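DNA protection during starvation protein (Halobacterium salinarum, PDB 1TJO) stores iron in a hollow shell of twelve subunits and probably oxidises it with hydrogen peroxide, protecting DNA from oxidative damage. Local coordinates at residues D114-L119 with H168-D173. Numbering follows the deposited sequence.
Sequences DIRTSL and HYLEDD. With MG (magnesium ion), chain H.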
ATOM      1  N   ASP A 114     -36.448   8.010  16.550  1.00 21.27           N
ATOM      2  CA  ASP A 114     -36.129   6.648  16.199  1.00 21.03           C
ATOM      3  C   ASP A 114     -35.505   6.624  14.828  1.00 20.47           C
ATOM      4  O   ASP A 114     -35.594   7.607  14.036  1.00 19.60           O
ATOM      5  CB  ASP A 114     -37.365   5.750  16.249  1.00 22.89           C
ATOM      6  CG  ASP A 114     -38.418   6.191  15.302  1.00 26.16           C
ATOM      7  OD1 ASP A 114     -39.387   6.806  15.760  1.00 40.38           O
ATOM      8  OD2 ASP A 114     -38.362   6.062  14.085  1.00 29.43           O
ATOM      9  N   ILE A 115     -34.903   5.500  14.493  1.00 19.42           N
ATOM     10  CA  ILE A 115     -34.153   5.460  13.225  1.00 19.66           C
ATOM     11  C   ILE A 115     -35.006   5.587  11.955  1.00 19.22           C
ATOM     12  O   ILE A 115     -34.582   6.204  10.983  1.00 19.54           O
ATOM     13  CB  ILE A 115     -33.152   4.233  13.187  1.00 20.40           C
ATOM     14  CG1 ILE A 115     -32.201   4.347  11.989  1.00 20.66           C
ATOM     15  CG2 ILE A 115     -33.893   2.909  13.154  1.00 21.68           C
ATOM     16  CD1 ILE A 115     -31.318   5.573  12.026  1.00 19.49           C
ATOM     17  N   ARG A 116     -36.204   5.026  11.946  1.00 18.75           N
ATOM     18  CA  ARG A 116     -37.049   5.129  10.791  1.00 18.04           C
ATOM     19  C   ARG A 116     -37.415   6.618  10.548  1.00 19.21           C
ATOM     20  O   ARG A 116     -37.373   7.093   9.405  1.00 21.29           O
ATOM     21  CB  ARG A 116     -38.279   4.245  10.953  1.00 18.88           C
ATOM     22  CG  ARG A 116     -38.051   2.776  10.830  1.00 18.97           C
ATOM     23  CD  ARG A 116     -39.336   1.972  10.601  1.00 21.29           C
ATOM     24  NE  ARG A 116     -39.885   2.260   9.286  1.00 19.13           N
ATOM     25  CZ  ARG A 116     -39.496   1.686   8.153  1.00 19.07           C
ATOM     26  NH1 ARG A 116     -38.577   0.730   8.101  1.00 19.66           N
ATOM     27  NH2 ARG A 116     -40.031   2.102   7.025  1.00 19.50           N
ATOM     28  N   THR A 117     -37.723   7.346  11.621  1.00 19.36           N
ATOM     29  CA  THR A 117     -38.067   8.745  11.496  1.00 19.47           C
ATOM     30  C   THR A 117     -36.883   9.530  10.992  1.00 18.82           C
ATOM     31  O   THR A 117     -37.014  10.386  10.090  1.00 18.21           O
ATOM     32  CB  THR A 117     -38.536   9.252  12.841  1.00 21.32           C
ATOM     33  OG1 THR A 117     -39.792   8.642  13.143  1.00 21.52           O
ATOM     34  CG2 THR A 117     -38.801  10.764  12.829  1.00 23.48           C
ATOM     35  N   SER A 118     -35.728   9.260  11.595  1.00 18.49           N
ATOM     36  CA  SER A 118     -34.501   9.928  11.267  1.00 18.40           C
ATOM     37  C   SER A 118     -34.156   9.742   9.796  1.00 17.21           C
ATOM     38  O   SER A 118     -33.929  10.708   9.095  1.00 18.74           O
ATOM     39  CB  SER A 118     -33.340   9.462  12.176  1.00 18.19           C
ATOM     40  OG  SER A 118     -33.662   9.706  13.545  1.00 20.56           O
ATOM     41  N   LEU A 119     -34.138   8.506   9.310  1.00 18.04           N
ATOM     42  CA  LEU A 119     -33.848   8.279   7.924  1.00 19.10           C
ATOM     43  C   LEU A 119     -34.875   8.895   6.982  1.00 19.21           C
ATOM     44  O   LEU A 119     -34.482   9.394   5.945  1.00 18.68           O
ATOM     45  CB  LEU A 119     -33.701   6.797   7.633  1.00 19.64           C
ATOM     46  CG  LEU A 119     -32.338   6.109   7.682  1.00 26.23           C
ATOM     47  CD1 LEU A 119     -31.183   6.788   8.382  1.00 24.71           C
ATOM     48  CD2 LEU A 119     -32.478   4.625   7.926  1.00 23.61           C
ATOM     49  N   HIS A 168     -33.834   2.002   0.359  1.00 19.24           N
ATOM     50  CA  HIS A 168     -33.744   0.587   0.695  1.00 20.03           C
ATOM     51  C   HIS A 168     -33.802   0.198   2.141  1.00 19.70           C
ATOM     52  O   HIS A 168     -34.469  -0.781   2.461  1.00 19.24           O
ATOM     53  CB  HIS A 168     -32.583  -0.067   0.014  1.00 19.97           C
ATOM     54  CG  HIS A 168     -32.871  -0.404  -1.415  1.00 25.49           C
ATOM     55  ND1 HIS A 168     -32.189  -1.390  -2.106  1.00 23.35           N
ATOM     56  CD2 HIS A 168     -33.812   0.083  -2.266  1.00 27.00           C
ATOM     57  CE1 HIS A 168     -32.687  -1.470  -3.333  1.00 26.37           C
ATOM     58  NE2 HIS A 168     -33.662  -0.583  -3.454  1.00 28.32           N
ATOM     59  N   TYR A 169     -33.161   0.973   3.020  1.00 18.74           N
ATOM     60  CA  TYR A 169     -33.199   0.652   4.447  1.00 19.41           C
ATOM     61  C   TYR A 169     -34.635   0.704   4.998  1.00 19.18           C
ATOM     62  O   TYR A 169     -34.950  -0.039   5.919  1.00 20.13           O
ATOM     63  CB  TYR A 169     -32.405   1.646   5.234  1.00 18.92           C
ATOM     64  CG  TYR A 169     -30.927   1.338   5.370  1.00 20.68           C
ATOM     65  CD1 TYR A 169     -30.494   0.139   5.930  1.00 21.95           C
ATOM     66  CD2 TYR A 169     -29.981   2.238   4.903  1.00 20.43           C
ATOM     67  CE1 TYR A 169     -29.137  -0.115   6.095  1.00 23.90           C
ATOM     68  CE2 TYR A 169     -28.636   1.959   5.031  1.00 22.80           C
ATOM     69  CZ  TYR A 169     -28.226   0.798   5.631  1.00 24.06           C
ATOM     70  OH  TYR A 169     -26.870   0.562   5.803  1.00 24.59           O
ATOM     71  N   LEU A 170     -35.451   1.593   4.415  1.00 19.45           N
ATOM     72  CA  LEU A 170     -36.841   1.827   4.798  1.00 20.02           C
ATOM     73  C   LEU A 170     -37.854   0.894   4.174  1.00 20.13           C
ATOM     74  O   LEU A 170     -39.036   0.907   4.554  1.00 20.97           O
ATOM     75  CB  LEU A 170     -37.248   3.266   4.482  1.00 19.63           C
ATOM     76  CG  LEU A 170     -36.521   4.301   5.331  1.00 19.68           C
ATOM     77  CD1 LEU A 170     -36.784   5.738   4.921  1.00 22.48           C
ATOM     78  CD2 LEU A 170     -36.797   4.114   6.846  1.00 21.68           C
ATOM     79  N   GLU A 171     -37.428   0.125   3.199  1.00 21.05           N
ATOM     80  CA  GLU A 171     -38.332  -0.802   2.512  1.00 20.90           C
ATOM     81  C   GLU A 171     -38.867  -1.894   3.396  1.00 20.90           C
ATOM     82  O   GLU A 171     -38.242  -2.300   4.354  1.00 21.76           O
ATOM     83  CB  GLU A 171     -37.685  -1.436   1.298  1.00 20.90           C
ATOM     84  CG  GLU A 171     -37.789  -0.568   0.072  1.00 23.97           C
ATOM     85  CD  GLU A 171     -39.145  -0.592  -0.568  1.00 26.59           C
ATOM     86  OE1 GLU A 171     -40.080  -1.252  -0.050  1.00 28.20           O
ATOM     87  OE2 GLU A 171     -39.270   0.058  -1.631  1.00 31.72           O
ATOM     88  N   ASP A 172     -40.056  -2.389   3.040  1.00 22.14           N
ATOM     89  CA  ASP A 172     -40.754  -3.341   3.889  1.00 22.58           C
ATOM     90  C   ASP A 172     -40.395  -4.801   3.643  1.00 23.15           C
ATOM     91  O   ASP A 172     -41.215  -5.620   3.260  1.00 23.52           O
ATOM     92  CB  ASP A 172     -42.268  -3.175   3.744  1.00 23.60           C
ATOM     93  CG  ASP A 172     -42.777  -3.440   2.329  1.00 26.67           C
ATOM     94  OD1 ASP A 172     -42.021  -3.561   1.356  1.00 28.56           O
ATOM     95  OD2 ASP A 172     -44.005  -3.589   2.120  1.00 35.03           O
ATOM     96  N   ASP A 173     -39.139  -5.117   3.872  1.00 22.26           N
ATOM     97  CA  ASP A 173     -38.666  -6.486   3.870  1.00 21.15           C
ATOM     98  C   ASP A 173     -37.653  -6.603   4.998  1.00 20.83           C
ATOM     99  O   ASP A 173     -37.136  -5.609   5.508  1.00 20.96           O
ATOM    100  CB  ASP A 173     -38.032  -6.820   2.522  1.00 21.34           C
ATOM    101  CG  ASP A 173     -37.907  -8.338   2.253  1.00 22.10           C
ATOM    102  OD1 ASP A 173     -38.479  -9.152   3.007  1.00 21.34           O
ATOM    103  OD2 ASP A 173     -37.260  -8.731   1.232  1.00 22.42           O
TER
HETATM  104 MG    MG H1402     -35.881  -0.797  -4.710  0.50 30.13          MG
HETATM  105  O   HOH W   1     -37.184  -1.216   6.590  1.00 24.43           O
HETATM  106  O   HOH W   2     -37.079   0.428  -3.462  1.00 38.16           O
HETATM  107  O   HOH W   3     -35.220   0.822  -5.483  1.00 33.47           O
HETATM  108  O   HOH W   4     -37.450  -1.081  -5.848  1.00 55.73           O
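One guanidinium, that of Arg-116, reaches three carbonyls of residues 169-171, one directly and two through a water. Its NH2 donates to Leu-170 O at 2.9 Å. The bond is nearly straight (174°) and lies in the guanidinium plane and on a lone pair of the carbonyl. NH1 donates to the water at 2.8 Å, which in turn donates to Tyr-169 O and Glu-171 O. The Arg-116 chain bends at chi3 (68°), which lays the guanidinium alongside Leu-170, the two side chains running past each other in opposite directions. Leu-170 CD2 lies over one face of the guanidinium, 3.8 Å from Arg-116 NH2 and offset toward its rim. NH1 also bonds Leu-175 O of a neighbouring subunit.

Next to these polar bonds the contact is apolar. Leu-119 CD2 meets Tyr-169 CB at 4.0 Å, and Leu-119 CB meets Leu-170 CD2 at 4.2 Å. Leu-119 and Tyr-169 also pack on Leu-63 of helix 60-87, within the ferritin-like four-helix bundle. Asp-114 N-caps helix 115-142; its OD2 accepts from Thr-117 N at 2.9 Å.

A leucine in place of Arg-116 would probably leave Leu-170 O and Leu-175 O of the neighbouring subunit without this donor, and the bridging water less firmly held.

His-168 and Glu-171, both assigned to iron translocation, flank this turn. His-168 NE2 binds magnesium at 2.6 Å, and Glu-171 OE2 accepts from a magnesium-bound water. Glu-56 and Gln-86 of two neighbouring subunits also bind this ion. The positive guanidinium thus ties the start of one helix to the chain leaving another and is likely to polarise Leu-170 O.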